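Local coordinates for OxyA protein (Actinoplanes teichomyceticus, PDB 5HH3) that probably catalyses an oxidative phenolic coupling step, the closure of a peptide ring, in glycopeptide antibiotic biosynthesis as a haem-dependent cytochrome P450, at residues 52-58 with 307-313; 60-64 with 336-340; 172-176 with 188-192; 200-204 with 223-229. All blocks are in the same frame, centred on the assembly; numbering follows the deposited sequence.

Contact 1. Residues 52-58 with 307-313; sequences RTAWLAT and GDTVTCS
W55 and A57 give their N-H groups to T309 O and T311 O, and the carbonyls of T53, W55 and A57 take N-H from T309, T311 and S313: two parallel strands, 53-57 and 309-312, 4.6 Å apart at their axes, side by side in the mixed β-sheet of the cytochrome P450 fold. At the start of the ladder D308 lies alongside T53, pointing the same way. OD1 takes the backbone N of T53 at 2.8 Å and OD2 takes W55 NE1 at 3.0 Å, each donor coming from above the carboxylate plane; K305 N also reaches OD2. With CG beside its own backbone N (chi1 -58°) and the ring turned by chi2 of 93°, W55 brings the pyrrole N-H to D308, and T53 CG2 lies over one indole face near the rim. On this side of the sheet A57 CB meets V310 CG1 at 3.9 Å, while C312 packs on helix 60-68. R52, salt-bridged to E46, reaches G307 O through a water held by NH1. The other side carries A54, L56, T309 and T311; there a second water donates to W55 O at 2.8 Å and is also hydrogen-bonded to T309 OG1 at 2.8 Å and T311 OG1 at 3.0 Å.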
loop_
_atom_site.group_PDB
_atom_site.type_symbol
_atom_site.label_atom_id
_atom_site.label_comp_id
_atom_site.label_asym_id
_atom_site.label_seq_id
_atom_site.Cartn_x
_atom_site.Cartn_y
_atom_site.Cartn_z
ATOM N N ARG B 52 5.147 6.549 14.853
ATOM C CA ARG B 52 4.330 5.412 15.220
ATOM C C ARG B 52 5.056 4.115 14.948
ATOM O O ARG B 52 5.937 4.059 14.099
ATOM C CB ARG B 52 3.023 5.440 14.434
ATOM C CG ARG B 52 2.225 6.724 14.647
ATOM C CD ARG B 52 1.179 6.864 13.559
ATOM N NE ARG B 52 1.761 7.409 12.339
ATOM C CZ ARG B 52 1.106 7.526 11.170
ATOM N NH1 ARG B 52 -0.173 7.141 11.046
ATOM N NH2 ARG B 52 1.740 8.023 10.103
ATOM N N THR B 53 4.620 3.077 15.640
ATOM C CA THR B 53 5.134 1.739 15.476
ATOM C C THR B 53 4.038 0.819 14.967
ATOM O O THR B 53 2.880 0.869 15.428
ATOM C CB THR B 53 5.661 1.198 16.808
ATOM O OG1 THR B 53 6.749 2.009 17.233
ATOM C CG2 THR B 53 6.080 -0.269 16.713
ATOM N N ALA B 54 4.417 -0.025 14.023
ATOM C CA ALA B 54 3.557 -1.083 13.552
ATOM C C ALA B 54 4.030 -2.384 14.193
ATOM O O ALA B 54 5.213 -2.766 14.080
ATOM C CB ALA B 54 3.611 -1.164 12.047
ATOM N N TRP B 55 3.114 -3.017 14.914
ATOM C CA TRP B 55 3.378 -4.214 15.675
ATOM C C TRP B 55 2.680 -5.424 15.051
ATOM O O TRP B 55 1.629 -5.295 14.402
ATOM C CB TRP B 55 2.798 -4.079 17.083
ATOM C CG TRP B 55 3.263 -2.950 17.927
ATOM C CD1 TRP B 55 2.683 -1.720 18.041
ATOM C CD2 TRP B 55 4.357 -2.970 18.859
ATOM N NE1 TRP B 55 3.368 -0.959 18.955
ATOM C CE2 TRP B 55 4.381 -1.715 19.501
ATOM C CE3 TRP B 55 5.313 -3.934 19.223
ATOM C CZ2 TRP B 55 5.320 -1.385 20.475
ATOM C CZ3 TRP B 55 6.273 -3.591 20.248
ATOM C CH2 TRP B 55 6.256 -2.339 20.835
ATOM N N LEU B 56 3.262 -6.594 15.294
ATOM C CA LEU B 56 2.671 -7.874 14.934
ATOM C C LEU B 56 2.429 -8.650 16.207
ATOM O O LEU B 56 3.380 -8.885 16.941
ATOM C CB LEU B 56 3.627 -8.666 14.039
ATOM C CG LEU B 56 3.174 -10.045 13.559
ATOM C CD1 LEU B 56 2.087 -9.905 12.500
ATOM C CD2 LEU B 56 4.357 -10.816 12.989
ATOM N N ALA B 57 1.186 -9.044 16.459
ATOM C CA ALA B 57 0.823 -9.891 17.616
ATOM C C ALA B 57 0.752 -11.329 17.131
ATOM O O ALA B 57 0.025 -11.610 16.179
ATOM C CB ALA B 57 -0.529 -9.480 18.193
ATOM N N THR B 58 1.523 -12.208 17.774
ATOM C CA THR B 58 1.576 -13.626 17.451
ATOM C C THR B 58 1.087 -14.541 18.584
ATOM O O THR B 58 0.747 -15.696 18.309
ATOM C CB THR B 58 3.020 -14.070 17.071
ATOM O OG1 THR B 58 3.926 -13.774 18.139
ATOM C CG2 THR B 58 3.518 -13.372 15.817
ATOM N N GLY B 307 -2.017 5.468 18.399
ATOM C CA GLY B 307 -1.547 5.773 17.033
ATOM C C GLY B 307 -0.689 4.675 16.441
ATOM O O GLY B 307 -0.597 4.563 15.235
ATOM N N ASP B 308 -0.063 3.853 17.286
ATOM C CA ASP B 308 0.548 2.610 16.825
ATOM C C ASP B 308 -0.501 1.656 16.224
ATOM O O ASP B 308 -1.719 1.738 16.518
ATOM C CB ASP B 308 1.239 1.873 17.969
ATOM C CG ASP B 308 2.488 2.555 18.469
ATOM O OD1 ASP B 308 2.966 3.566 17.898
ATOM O OD2 ASP B 308 3.057 1.985 19.419
ATOM N N THR B 309 -0.046 0.775 15.350
ATOM C CA THR B 309 -0.943 -0.229 14.799
ATOM C C THR B 309 -0.532 -1.609 15.233
ATOM O O THR B 309 0.636 -1.853 15.519
ATOM C CB THR B 309 -1.006 -0.173 13.251
ATOM O OG1 THR B 309 0.246 -0.575 12.700
ATOM C CG2 THR B 309 -1.322 1.223 12.789
ATOM N N VAL B 310 -1.499 -2.517 15.248
ATOM C CA VAL B 310 -1.246 -3.924 15.546
ATOM C C VAL B 310 -1.949 -4.819 14.515
ATOM O O VAL B 310 -3.162 -4.699 14.306
ATOM C CB VAL B 310 -1.781 -4.304 16.933
ATOM C CG1 VAL B 310 -1.559 -5.798 17.207
ATOM C CG2 VAL B 310 -1.137 -3.419 18.015
ATOM N N THR B 311 -1.186 -5.728 13.920
ATOM C CA THR B 311 -1.705 -6.734 13.008
ATOM C C THR B 311 -1.604 -8.057 13.734
ATOM O O THR B 311 -0.537 -8.367 14.307
ATOM C CB THR B 311 -0.848 -6.762 11.736
ATOM O OG1 THR B 311 -0.868 -5.461 11.130
ATOM C CG2 THR B 311 -1.339 -7.827 10.748
ATOM N N CYS B 312 -2.692 -8.820 13.760
ATOM C CA CYS B 312 -2.710 -10.091 14.478
ATOM C C CYS B 312 -2.476 -11.266 13.522
ATOM O O CYS B 312 -3.166 -11.371 12.497
ATOM C CB CYS B 312 -4.018 -10.282 15.223
ATOM S SG CYS B 312 -4.338 -9.016 16.464
ATOM N N SER B 313 -1.495 -12.123 13.862
ATOM C CA SER B 313 -1.197 -13.323 13.106
ATOM C C SER B 313 -2.023 -14.519 13.632
ATOM O O SER B 313 -1.648 -15.224 14.596
ATOM C CB SER B 313 0.294 -13.635 13.152
ATOM O OG SER B 313 0.613 -14.765 12.365
HETATM O O HOH W 1 -1.805 5.525 12.890
HETATM O O HOH W 2 0.674 -3.358 12.585
#

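Contact 2. Residues 60-64 with 336-340; sequences YDEIR and PEHLA. With HEM (protoporphyrin IX containing Fe), chain G.
Y60 and L339 carry this contact, which joins the first turn of helix 60-68 to the loop leading into the haem-binding segment of the cytochrome P450 fold. The interactions across it are mostly apolar. L339 CD1 sits over the centre of the Y60 ring in a CH-pi contact, 4.0 Å from the centroid and 10° off the ring normal, and L339 CG approaches CZ of the same ring at 3.7 Å. Y60 holds its CG anti to the backbone N (chi1 -160°), which carries the ring out along the helix flank to the loop. Beyond the ring, CD1 of L339 also touches I63 CG2 at 4.0 Å, and both L339 methyls reach the aliphatic CG of R64 at 4.0 Å, the two side chains crossing at about a right angle. A317 of helix 314-318 packs on both Y60 and I63.

The polar bonds lie within the loop and to its neighbours. H338 turns away from the helix and accepts A340 N on its ND1 at 3.2 Å, in the plane of the imidazole, while L339 N is held by N318 OD1. These bonds probably help to set the backbone next to the haem, whose iron has C348 as its axial residue and a water at 2.1 Å. On the side of the porphyrin away from that water, A340 O comes within 3.5 Å of the haem vinyl carbon CAC.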
loop_
_atom_site.group_PDB
_atom_site.type_symbol
_atom_site.label_atom_id
_atom_site.label_comp_id
_atom_site.label_asym_id
_atom_site.label_seq_id
_atom_site.Cartn_x
_atom_site.Cartn_y
_atom_site.Cartn_z
ATOM N N TYR B 60 -1.304 -16.170 21.315
ATOM C CA TYR B 60 -2.743 -16.520 21.307
ATOM C C TYR B 60 -3.582 -15.605 22.203
ATOM O O TYR B 60 -4.587 -15.017 21.764
ATOM C CB TYR B 60 -2.941 -17.985 21.759
ATOM C CG TYR B 60 -4.250 -18.598 21.344
ATOM C CD1 TYR B 60 -5.401 -18.505 22.141
ATOM C CD2 TYR B 60 -4.338 -19.313 20.161
ATOM C CE1 TYR B 60 -6.611 -19.080 21.731
ATOM C CE2 TYR B 60 -5.525 -19.896 19.749
ATOM C CZ TYR B 60 -6.653 -19.787 20.535
ATOM O OH TYR B 60 -7.798 -20.404 20.064
ATOM N N ASP B 61 -3.170 -15.480 23.452
ATOM C CA ASP B 61 -3.923 -14.680 24.407
ATOM C C ASP B 61 -3.792 -13.187 24.134
ATOM O O ASP B 61 -4.735 -12.447 24.355
ATOM C CB ASP B 61 -3.506 -14.986 25.845
ATOM C CG ASP B 61 -3.866 -16.395 26.263
ATOM O OD1 ASP B 61 -4.877 -16.957 25.794
ATOM O OD2 ASP B 61 -3.130 -16.939 27.082
ATOM N N GLU B 62 -2.630 -12.768 23.653
ATOM C CA GLU B 62 -2.402 -11.372 23.333
ATOM C C GLU B 62 -3.250 -10.955 22.114
ATOM O O GLU B 62 -3.756 -9.840 22.049
ATOM C CB GLU B 62 -0.912 -11.103 23.092
ATOM C CG GLU B 62 -0.053 -11.194 24.370
ATOM C CD GLU B 62 0.249 -12.615 24.830
ATOM O OE1 GLU B 62 -0.033 -13.601 24.108
ATOM O OE2 GLU B 62 0.782 -12.753 25.938
ATOM N N ILE B 63 -3.397 -11.858 21.152
ATOM C CA ILE B 63 -4.269 -11.598 20.000
ATOM C C ILE B 63 -5.734 -11.474 20.475
ATOM O O ILE B 63 -6.445 -10.585 20.031
ATOM C CB ILE B 63 -4.135 -12.669 18.909
ATOM C CG1 ILE B 63 -2.795 -12.501 18.188
ATOM C CG2 ILE B 63 -5.295 -12.585 17.912
ATOM C CD1 ILE B 63 -2.412 -13.702 17.332
ATOM N N ARG B 64 -6.172 -12.347 21.374
ATOM C CA ARG B 64 -7.534 -12.227 21.928
ATOM C C ARG B 64 -7.722 -10.910 22.704
ATOM O O ARG B 64 -8.775 -10.284 22.635
ATOM C CB ARG B 64 -7.885 -13.426 22.806
ATOM C CG ARG B 64 -8.052 -14.701 21.990
ATOM C CD ARG B 64 -8.037 -15.932 22.879
ATOM N NE ARG B 64 -9.102 -15.880 23.865
ATOM C CZ ARG B 64 -10.262 -16.548 23.834
ATOM N NH1 ARG B 64 -10.589 -17.385 22.838
ATOM N NH2 ARG B 64 -11.124 -16.380 24.845
ATOM N N PRO B 336 -9.903 -29.102 19.159
ATOM C CA PRO B 336 -8.854 -28.217 18.643
ATOM C C PRO B 336 -9.216 -26.734 18.806
ATOM O O PRO B 336 -10.365 -26.357 18.579
ATOM C CB PRO B 336 -8.770 -28.584 17.146
ATOM C CG PRO B 336 -9.500 -29.873 16.992
ATOM C CD PRO B 336 -10.516 -29.909 18.085
ATOM N N GLU B 337 -8.237 -25.920 19.198
ATOM C CA GLU B 337 -8.431 -24.485 19.403
ATOM C C GLU B 337 -7.855 -23.686 18.266
ATOM O O GLU B 337 -6.706 -23.907 17.855
ATOM C CB GLU B 337 -7.760 -24.035 20.685
ATOM C CG GLU B 337 -8.339 -24.683 21.927
ATOM C CD GLU B 337 -7.641 -24.210 23.196
ATOM O OE1 GLU B 337 -7.556 -22.979 23.416
ATOM O OE2 GLU B 337 -7.186 -25.077 23.968
ATOM N N HIS B 338 -8.647 -22.750 17.758
ATOM C CA HIS B 338 -8.146 -21.798 16.773
ATOM C C HIS B 338 -8.898 -20.471 16.824
ATOM O O HIS B 338 -9.974 -20.367 17.436
ATOM C CB HIS B 338 -8.240 -22.396 15.372
ATOM C CG HIS B 338 -9.645 -22.676 14.940
ATOM N ND1 HIS B 338 -10.490 -21.700 14.460
ATOM C CD2 HIS B 338 -10.356 -23.823 14.924
ATOM C CE1 HIS B 338 -11.661 -22.235 14.171
ATOM N NE2 HIS B 338 -11.602 -23.515 14.444
ATOM N N LEU B 339 -8.300 -19.477 16.175
ATOM C CA LEU B 339 -8.874 -18.153 15.966
ATOM C C LEU B 339 -8.969 -17.832 14.474
ATOM O O LEU B 339 -8.803 -16.670 14.065
ATOM C CB LEU B 339 -7.992 -17.109 16.644
ATOM C CG LEU B 339 -7.772 -17.222 18.137
ATOM C CD1 LEU B 339 -6.672 -16.275 18.563
ATOM C CD2 LEU B 339 -9.076 -16.956 18.885
ATOM N N ALA B 340 -9.168 -18.859 13.647
ATOM C CA ALA B 340 -9.245 -18.718 12.174
ATOM C C ALA B 340 -10.286 -17.729 11.662
ATOM O O ALA B 340 -10.133 -17.170 10.573
ATOM C CB ALA B 340 -9.458 -20.083 11.523
HETATM C CHA HEM G . -14.628 -11.183 9.015
HETATM C CHB HEM G . -18.106 -12.694 5.990
HETATM C CHC HEM G . -15.659 -16.843 5.294
HETATM C CHD HEM G . -12.260 -15.341 8.365
HETATM C C1A HEM G . -15.756 -11.235 8.232
HETATM C C2A HEM G . -16.663 -10.151 8.067
HETATM C C3A HEM G . -17.647 -10.578 7.228
HETATM C C4A HEM G . -17.352 -11.922 6.862
HETATM C CMA HEM G . -18.826 -9.772 6.744
HETATM C CAA HEM G . -16.553 -8.790 8.725
HETATM C CBA HEM G . -17.250 -8.843 10.084
HETATM C CGA HEM G . -17.188 -7.545 10.872
HETATM O O1A HEM G . -16.302 -6.679 10.672
HETATM O O2A HEM G . -18.044 -7.331 11.772
HETATM C C1B HEM G . -17.743 -13.969 5.513
HETATM C C2B HEM G . -18.511 -14.732 4.568
HETATM C C3B HEM G . -17.830 -15.912 4.358
HETATM C C4B HEM G . -16.618 -15.829 5.219
HETATM C CMB HEM G . -19.821 -14.326 3.927
HETATM C CAB HEM G . -18.155 -17.098 3.525
HETATM C CBB HEM G . -19.295 -17.338 2.871
HETATM C C1C HEM G . -14.495 -16.819 6.052
HETATM C C2C HEM G . -13.529 -17.847 6.105
HETATM C C3C HEM G . -12.535 -17.411 6.991
HETATM C C4C HEM G . -12.942 -16.115 7.466
HETATM C CMC HEM G . -13.567 -19.152 5.330
HETATM C CAC HEM G . -11.291 -18.088 7.439
HETATM C CBC HEM G . -10.892 -19.316 7.118
HETATM C C1D HEM G . -12.675 -14.070 8.761
HETATM C C2D HEM G . -11.851 -13.272 9.694
HETATM C C3D HEM G . -12.501 -12.114 9.879
HETATM C C4D HEM G . -13.720 -12.223 9.049
HETATM C CMD HEM G . -10.527 -13.610 10.342
HETATM C CAD HEM G . -12.031 -10.970 10.767
HETATM C CBD HEM G . -11.044 -10.003 10.095
HETATM C CGD HEM G . -10.621 -8.889 11.066
HETATM O O1D HEM G . -9.858 -7.966 10.727
HETATM O O2D HEM G . -10.997 -8.837 12.245
HETATM N NA HEM G . -16.197 -12.320 7.500
HETATM N NB HEM G . -16.666 -14.673 5.877
HETATM N NC HEM G . -14.147 -15.811 6.905
HETATM N ND HEM G . -13.805 -13.416 8.426
HETATM FE FE HEM G . -15.181 -14.019 7.217
HETATM O O HOH W 3 -14.242 -12.967 5.656
#

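Contact 3. Residues 172-176 with 188-192; sequences SLHAS and AGNKF
A188 CB presses against A175 CB at 3.5 Å, tighter than usual for two carbons, where helix 163-178 packs on helix 182-205. By their place in the chain these are the F and G helices of the P450 fold, and they lie on the side of the haem that carries the iron-bound water, as F and G helices do in P450s; the short segments cross at -145°, roughly antiparallel, with axes 7.8 Å apart. The small residues permit that spacing. A188 CB lodges against one turn of the facing helix, 3.4 Å from S172 O and 3.6 Å from S176 N, and S176 CB comes down on the bare backbone of G189, 3.5 Å from its N.

One side of this tight crossing is filled by larger groups. L173 and F192 run side by side in the same direction, both with CG anti to the backbone N (chi1 175° and 180°). L173 CD1 ends up over the centre of the F192 ring, a CH-pi contact of 4.0 Å to the centroid, while its CB meets F192 CD1 at 3.7 Å.

Further out, A233 and M236 pack against both L173 and F192, so the pair rests on the long helix 225-256. The serine hydroxyls are turned to their own helix. S172 OG bonds with D168 O, and S176 OG donates to L173 O at 2.7 Å, reaching it from above the carbonyl plane.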
loop_
_atom_site.group_PDB
_atom_site.type_symbol
_atom_site.label_atom_id
_atom_site.label_comp_id
_atom_site.label_asym_id
_atom_site.label_seq_id
_atom_site.Cartn_x
_atom_site.Cartn_y
_atom_site.Cartn_z
ATOM N N SER B 172 -19.735 -10.494 -13.636
ATOM C CA SER B 172 -19.857 -9.030 -13.495
ATOM C C SER B 172 -19.215 -8.481 -12.220
ATOM O O SER B 172 -18.489 -7.492 -12.271
ATOM C CB SER B 172 -21.326 -8.607 -13.483
ATOM O OG SER B 172 -22.045 -9.273 -14.484
ATOM N N LEU B 173 -19.517 -9.105 -11.083
ATOM C CA LEU B 173 -18.964 -8.676 -9.797
ATOM C C LEU B 173 -17.451 -8.816 -9.780
ATOM O O LEU B 173 -16.759 -7.936 -9.254
ATOM C CB LEU B 173 -19.549 -9.480 -8.625
ATOM C CG LEU B 173 -18.942 -9.204 -7.233
ATOM C CD1 LEU B 173 -19.109 -7.738 -6.845
ATOM C CD2 LEU B 173 -19.546 -10.111 -6.176
ATOM N N HIS B 174 -16.956 -9.932 -10.319
ATOM C CA HIS B 174 -15.519 -10.187 -10.377
ATOM C C HIS B 174 -14.817 -9.220 -11.325
ATOM O O HIS B 174 -13.761 -8.703 -10.981
ATOM C CB HIS B 174 -15.216 -11.631 -10.785
ATOM C CG HIS B 174 -13.755 -11.903 -10.993
ATOM N ND1 HIS B 174 -13.166 -11.906 -12.242
ATOM C CD2 HIS B 174 -12.759 -12.155 -10.107
ATOM C CE1 HIS B 174 -11.875 -12.164 -12.117
ATOM N NE2 HIS B 174 -11.602 -12.320 -10.834
ATOM N N ALA B 175 -15.394 -8.987 -12.504
ATOM C CA ALA B 175 -14.872 -7.987 -13.450
ATOM C C ALA B 175 -14.674 -6.624 -12.782
ATOM O O ALA B 175 -13.563 -6.089 -12.765
ATOM C CB ALA B 175 -15.802 -7.851 -14.644
ATOM N N SER B 176 -15.750 -6.107 -12.189
ATOM C CA SER B 176 -15.761 -4.783 -11.552
ATOM C C SER B 176 -14.654 -4.579 -10.506
ATOM O O SER B 176 -14.137 -3.477 -10.367
ATOM C CB SER B 176 -17.130 -4.509 -10.918
ATOM O OG SER B 176 -17.326 -5.306 -9.763
ATOM N N ALA B 188 -19.108 -3.273 -15.778
ATOM C CA ALA B 188 -19.397 -4.480 -15.014
ATOM C C ALA B 188 -20.075 -4.168 -13.669
ATOM O O ALA B 188 -21.016 -4.859 -13.265
ATOM C CB ALA B 188 -18.115 -5.272 -14.789
ATOM N N GLY B 189 -19.585 -3.135 -12.986
ATOM C CA GLY B 189 -20.173 -2.670 -11.727
ATOM C C GLY B 189 -21.635 -2.283 -11.877
ATOM O O GLY B 189 -22.460 -2.658 -11.054
ATOM N N ASN B 190 -21.945 -1.544 -12.940
ATOM C CA ASN B 190 -23.325 -1.135 -13.242
ATOM C C ASN B 190 -24.229 -2.302 -13.636
ATOM O O ASN B 190 -25.433 -2.273 -13.378
ATOM C CB ASN B 190 -23.356 -0.058 -14.347
ATOM C CG ASN B 190 -22.765 1.273 -13.894
ATOM O OD1 ASN B 190 -22.714 1.585 -12.702
ATOM N ND2 ASN B 190 -22.316 2.068 -14.857
ATOM N N LYS B 191 -23.653 -3.325 -14.261
ATOM C CA LYS B 191 -24.417 -4.523 -14.612
ATOM C C LYS B 191 -24.789 -5.275 -13.327
ATOM O O LYS B 191 -25.929 -5.696 -13.153
ATOM C CB LYS B 191 -23.616 -5.403 -15.578
ATOM C CG LYS B 191 -24.451 -6.364 -16.403
ATOM C CD LYS B 191 -23.903 -6.480 -17.817
ATOM C CE LYS B 191 -24.526 -7.650 -18.561
ATOM N NZ LYS B 191 -24.109 -8.967 -17.997
ATOM N N PHE B 192 -23.829 -5.399 -12.418
ATOM C CA PHE B 192 -24.072 -5.993 -11.096
ATOM C C PHE B 192 -25.109 -5.199 -10.283
ATOM O O PHE B 192 -26.072 -5.768 -9.769
ATOM C CB PHE B 192 -22.753 -6.103 -10.324
ATOM C CG PHE B 192 -22.897 -6.695 -8.957
ATOM C CD1 PHE B 192 -22.975 -8.066 -8.789
ATOM C CD2 PHE B 192 -22.958 -5.879 -7.829
ATOM C CE1 PHE B 192 -23.112 -8.623 -7.526
ATOM C CE2 PHE B 192 -23.095 -6.429 -6.565
ATOM C CZ PHE B 192 -23.176 -7.807 -6.415
#

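Contact 4. Residues 200-204 with 223-229; sequences TARTR and ITDAELT
The R204 guanidinium meets its partners at the edge: D225 OD1 lies close to its plane and I223 O sits near the same rim, while L228 CD1 approaches NH2 obliquely at 3.5 Å. The guanidinium and the carboxylate of D225 are turned 35° against each other. R204 grips D225 side-on, with NE at 2.8 Å and NH2 at 2.7 Å converging on the single oxygen OD1; NE donates to the syn lone pair of OD1, while NH2 meets OD1 nearly along its C-O axis. NH2 also donates to I223 O at 3.0 Å, from above that carbonyl's plane, and NH1 bonds to G220 O. Extended from CG to NE, the arginine spans the gap between two helices whose short segments here have axes 11.3 Å apart.

These are helix 182-205, with R204 in its last turn, and the beginning of helix 225-256, by position the G helix and the long central helix of a P450. Beside the salt bridge T200 turns its CG2 toward the carboxylate and also meets L228 CD1 at 3.9 Å. The start of helix 225-256 is closed by a capping box: E227 N bonds to T224 OG1 at 3.1 Å, and T224 N returns a bond to E227 OE1.

The acid thus lies at a helix N terminus and the arginine near a C terminus, so both helix ends probably favour the charged forms, and the bridge holds the entry to helix 225-256 against helix 182-205.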
loop_
_atom_site.group_PDB
_atom_site.type_symbol
_atom_site.label_atom_id
_atom_site.label_comp_id
_atom_site.label_asym_id
_atom_site.label_seq_id
_atom_site.Cartn_x
_atom_site.Cartn_y
_atom_site.Cartn_z
ATOM N N THR B 200 -33.475 -6.157 -4.820
ATOM C CA THR B 200 -33.891 -5.420 -3.632
ATOM C C THR B 200 -35.344 -4.948 -3.729
ATOM O O THR B 200 -36.123 -5.173 -2.807
ATOM C CB THR B 200 -32.966 -4.221 -3.366
ATOM O OG1 THR B 200 -31.646 -4.703 -3.090
ATOM C CG2 THR B 200 -33.421 -3.477 -2.170
ATOM N N ALA B 201 -35.704 -4.315 -4.844
ATOM C CA ALA B 201 -37.076 -3.874 -5.055
ATOM C C ALA B 201 -38.050 -5.049 -4.972
ATOM O O ALA B 201 -39.086 -4.938 -4.321
ATOM C CB ALA B 201 -37.225 -3.141 -6.385
ATOM N N ARG B 202 -37.705 -6.177 -5.598
ATOM C CA ARG B 202 -38.535 -7.394 -5.515
ATOM C C ARG B 202 -38.724 -7.867 -4.080
ATOM O O ARG B 202 -39.854 -8.048 -3.628
ATOM C CB ARG B 202 -37.986 -8.516 -6.403
ATOM C CG ARG B 202 -38.413 -8.370 -7.863
ATOM C CD ARG B 202 -37.980 -9.554 -8.728
ATOM N NE ARG B 202 -36.579 -9.450 -9.169
ATOM C CZ ARG B 202 -35.539 -10.154 -8.712
ATOM N NH1 ARG B 202 -35.665 -11.070 -7.747
ATOM N NH2 ARG B 202 -34.330 -9.921 -9.227
ATOM N N THR B 203 -37.617 -7.988 -3.350
ATOM C CA THR B 203 -37.651 -8.411 -1.950
ATOM C C THR B 203 -38.538 -7.506 -1.090
ATOM O O THR B 203 -39.402 -8.009 -0.363
ATOM C CB THR B 203 -36.233 -8.483 -1.379
ATOM O OG1 THR B 203 -35.453 -9.330 -2.226
ATOM C CG2 THR B 203 -36.222 -9.038 0.046
ATOM N N ARG B 204 -38.351 -6.189 -1.194
ATOM C CA ARG B 204 -39.176 -5.236 -0.434
ATOM C C ARG B 204 -40.682 -5.317 -0.731
ATOM O O ARG B 204 -41.479 -4.952 0.122
ATOM C CB ARG B 204 -38.687 -3.788 -0.613
ATOM C CG ARG B 204 -37.383 -3.490 0.107
ATOM C CD ARG B 204 -37.048 -2.014 0.081
ATOM N NE ARG B 204 -35.637 -1.771 0.389
ATOM C CZ ARG B 204 -35.090 -1.752 1.611
ATOM N NH1 ARG B 204 -35.804 -2.004 2.705
ATOM N NH2 ARG B 204 -33.797 -1.497 1.734
ATOM N N ILE B 223 -32.683 -0.706 7.225
ATOM C CA ILE B 223 -31.539 -1.015 6.345
ATOM C C ILE B 223 -31.780 -0.435 4.949
ATOM O O ILE B 223 -32.906 -0.470 4.442
ATOM C CB ILE B 223 -31.224 -2.534 6.300
ATOM C CG1 ILE B 223 -29.831 -2.769 5.689
ATOM C CG2 ILE B 223 -32.291 -3.331 5.550
ATOM C CD1 ILE B 223 -29.299 -4.165 5.878
ATOM N N THR B 224 -30.738 0.130 4.341
ATOM C CA THR B 224 -30.877 0.753 3.008
ATOM C C THR B 224 -30.577 -0.264 1.892
ATOM O O THR B 224 -29.950 -1.323 2.137
ATOM C CB THR B 224 -29.901 1.930 2.821
ATOM O OG1 THR B 224 -28.560 1.433 2.792
ATOM C CG2 THR B 224 -30.051 2.989 3.939
ATOM N N ASP B 225 -30.968 0.092 0.673
ATOM C CA ASP B 225 -30.689 -0.714 -0.524
ATOM C C ASP B 225 -29.202 -0.892 -0.736
ATOM O O ASP B 225 -28.761 -2.008 -1.011
ATOM C CB ASP B 225 -31.326 -0.091 -1.785
ATOM C CG ASP B 225 -32.823 -0.146 -1.759
ATOM O OD1 ASP B 225 -33.353 -0.857 -0.879
ATOM O OD2 ASP B 225 -33.491 0.508 -2.608
ATOM N N ALA B 226 -28.438 0.191 -0.575
ATOM C CA ALA B 226 -26.973 0.161 -0.726
ATOM C C ALA B 226 -26.283 -0.778 0.257
ATOM O O ALA B 226 -25.321 -1.470 -0.100
ATOM C CB ALA B 226 -26.388 1.560 -0.568
ATOM N N GLU B 227 -26.772 -0.789 1.494
ATOM C CA GLU B 227 -26.286 -1.719 2.511
ATOM C C GLU B 227 -26.598 -3.185 2.157
ATOM O O GLU B 227 -25.727 -4.037 2.291
ATOM C CB GLU B 227 -26.843 -1.357 3.893
ATOM C CG GLU B 227 -26.149 -0.139 4.513
ATOM C CD GLU B 227 -26.868 0.435 5.723
ATOM O OE1 GLU B 227 -28.123 0.434 5.768
ATOM O OE2 GLU B 227 -26.162 0.899 6.648
ATOM N N LEU B 228 -27.820 -3.471 1.716
ATOM C CA LEU B 228 -28.187 -4.832 1.246
ATOM C C LEU B 228 -27.296 -5.294 0.092
ATOM O O LEU B 228 -26.761 -6.384 0.112
ATOM C CB LEU B 228 -29.647 -4.901 0.799
ATOM C CG LEU B 228 -30.668 -4.857 1.933
ATOM C CD1 LEU B 228 -32.033 -4.509 1.374
ATOM C CD2 LEU B 228 -30.712 -6.164 2.712
ATOM N N THR B 229 -27.143 -4.428 -0.893
ATOM C CA THR B 229 -26.290 -4.676 -2.047
ATOM C C THR B 229 -24.864 -4.918 -1.633
ATOM O O THR B 229 -24.224 -5.844 -2.134
ATOM C CB THR B 229 -26.401 -3.513 -3.074
ATOM O OG1 THR B 229 -27.635 -3.654 -3.766
ATOM C CG2 THR B 229 -25.283 -3.548 -4.103
#

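From the N terminus, residues 52-58 and then 60-64 come first, and both wait about 250 residues or more for their partners. Before those arrive, contact 3 closes a short hairpin between helices 163-178 and 182-205, and contact 4 follows in series, joining the far end of helix 182-205 to the start of helix 225-256. Both lie within the two long loops. Contact 1 then closes at 307-313 and contact 2 at 336-340, so these two cross. They also touch, I63 CD1 packing against A57 O and S313 O. Contacts 1 and 2 tie the sheet to the haem-side loop; contacts 3 and 4, their centres 18 Å apart, bind the helical part.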